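PDB 4J1Q: polyketide synthase PksJ from Bacillus subtilis subsp. subtilis, which appears to use NADPH through its ketoreductase domain to reduce alpha- and beta-keto groups stereoselectively on the bacillaene polyketide assembly line. Local coordinates for residues F93-L96 / Q97-R101. Residues are numbered along the deposited sequence; the frame is centred on the assembly and turned at random.
Sequences FELL and QSKVR
With CG of F93 swung anti to the backbone N (chi1 163°) and CG of Q97 lying anti to the carbonyl carbon (chi1 -80°), the F93 ring and the Q97 amide, one helical turn apart, come together. The Q97 chain runs extended beyond CG and brings its amide, tilted 35° from the ring plane, over one face of the ring, displaced toward the rim; NE2 of Q97 comes to 3.4 Å from CZ of F93. NE2 also donates a hydrogen bond to the carbonyl O of I299, in a loop distant in sequence, while F307 stacks on the F93 ring. F93 to S98 form the last turn of helix 81-98, in the half of the chain remote from NADPH, where the paired Rossmann-like halves common to polyketide ketoreductases would place the structural subdomain. Three backbone bonds of i to i+4 type close the turn: Q97 N to F93 O at 3.2 Å and nearly straight, S98 N to E94 O at 3.3 Å, and K99 N to L95 O at 3.2 Å, the last in the carbonyl plane. L95 O takes a second donor, OG of S98 at 3.0 Å, a hydroxyl bonding to the carbonyl three residues back. K99 leaves helical geometry here and is also the N-cap residue of helix 100-105. Its CG rests 3.5 Å from L95 O, and from there the bent chain carries NZ to a salt bridge with E46. The L95 side chain packs against R70 and I72 of strand 70-74, whereas OE2 of E94 is hydrogen-bonded to ND2 of N304.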
loop_
_atom_site.group_PDB
_atom_site.type_symbol
_atom_site.label_atom_id
_atom_site.label_comp_id
_atom_site.label_asym_id
_atom_site.label_seq_id
_atom_site.Cartn_x
_atom_site.Cartn_y
_atom_site.Cartn_z
ATOM N N PHE A 93 5.074 -6.325 14.727
ATOM C CA PHE A 93 3.736 -6.551 15.240
ATOM C C PHE A 93 3.794 -7.239 16.600
ATOM O O PHE A 93 3.080 -6.843 17.534
ATOM C CB PHE A 93 2.952 -7.361 14.204
ATOM C CG PHE A 93 1.710 -8.008 14.730
ATOM C CD1 PHE A 93 0.604 -7.243 15.040
ATOM C CD2 PHE A 93 1.589 -9.393 14.730
ATOM C CE1 PHE A 93 -0.578 -7.850 15.413
ATOM C CE2 PHE A 93 0.416 -10.005 15.088
ATOM C CZ PHE A 93 -0.683 -9.231 15.411
ATOM N N GLU A 94 4.719 -8.187 16.752
ATOM C CA GLU A 94 4.827 -8.933 18.019
ATOM C C GLU A 94 5.504 -8.090 19.082
ATOM O O GLU A 94 5.228 -8.228 20.252
ATOM C CB GLU A 94 5.580 -10.249 17.834
ATOM C CG GLU A 94 4.848 -11.251 16.958
ATOM C CD GLU A 94 5.652 -12.512 16.719
ATOM O OE1 GLU A 94 6.888 -12.422 16.557
ATOM O OE2 GLU A 94 5.051 -13.605 16.710
ATOM N N LEU A 95 6.382 -7.202 18.641
ATOM C CA LEU A 95 6.964 -6.192 19.502
ATOM C C LEU A 95 5.912 -5.283 20.146
ATOM O O LEU A 95 5.889 -5.124 21.352
ATOM C CB LEU A 95 7.965 -5.377 18.701
ATOM C CG LEU A 95 8.675 -4.251 19.425
ATOM C CD1 LEU A 95 9.611 -4.799 20.505
ATOM C CD2 LEU A 95 9.425 -3.398 18.420
ATOM N N LEU A 96 5.019 -4.713 19.348
ATOM C CA LEU A 96 3.956 -3.855 19.893
ATOM C C LEU A 96 3.117 -4.607 20.921
ATOM O O LEU A 96 2.929 -4.135 22.045
ATOM C CB LEU A 96 3.036 -3.344 18.785
ATOM C CG LEU A 96 3.675 -2.442 17.727
ATOM C CD1 LEU A 96 2.707 -2.252 16.564
ATOM C CD2 LEU A 96 4.071 -1.100 18.320
ATOM N N GLN A 97 2.569 -5.743 20.504
ATOM C CA GLN A 97 1.730 -6.552 21.381
ATOM C C GLN A 97 2.340 -6.670 22.765
ATOM O O GLN A 97 1.657 -6.463 23.762
ATOM C CB GLN A 97 1.546 -7.952 20.813
ATOM C CG GLN A 97 0.506 -8.033 19.727
ATOM C CD GLN A 97 0.360 -9.438 19.168
ATOM O OE1 GLN A 97 1.326 -10.200 19.110
ATOM N NE2 GLN A 97 -0.846 -9.784 18.752
ATOM N N SER A 98 3.629 -6.997 22.805
ATOM C CA SER A 98 4.330 -7.244 24.062
ATOM C C SER A 98 4.377 -5.985 24.912
ATOM O O SER A 98 4.176 -6.034 26.120
ATOM C CB SER A 98 5.765 -7.682 23.787
ATOM O OG SER A 98 6.631 -6.561 23.835
ATOM N N LYS A 99 4.722 -4.872 24.278
ATOM C CA LYS A 99 4.950 -3.637 24.981
ATOM C C LYS A 99 3.629 -3.001 25.353
ATOM O O LYS A 99 3.587 -1.876 25.824
ATOM C CB LYS A 99 5.781 -2.684 24.118
ATOM C CG LYS A 99 7.209 -3.164 23.886
ATOM C CD LYS A 99 7.827 -3.748 25.149
ATOM C CE LYS A 99 8.861 -2.807 25.752
ATOM N NZ LYS A 99 10.248 -3.108 25.290
ATOM N N VAL A 100 2.556 -3.748 25.183
ATOM C CA VAL A 100 1.240 -3.163 25.236
ATOM C C VAL A 100 0.922 -2.590 26.616
ATOM O O VAL A 100 0.321 -1.525 26.732
ATOM C CB VAL A 100 0.167 -4.169 24.822
ATOM C CG1 VAL A 100 -0.122 -5.154 25.953
ATOM C CG2 VAL A 100 -1.087 -3.429 24.395
ATOM N N ARG A 101 1.337 -3.295 27.660
ATOM C CA ARG A 101 1.112 -2.828 29.018
ATOM C C ARG A 101 1.890 -1.545 29.288
ATOM O O ARG A 101 1.370 -0.630 29.911
ATOM C CB ARG A 101 1.483 -3.913 30.034
ATOM C CG ARG A 101 0.364 -4.280 31.002
ATOM C CD ARG A 101 0.361 -5.768 31.335
ATOM N NE ARG A 101 0.172 -6.583 30.136
ATOM C CZ ARG A 101 0.163 -7.911 30.110
ATOM N NH1 ARG A 101 0.300 -8.608 31.236
ATOM N NH2 ARG A 101 0.007 -8.537 28.950
#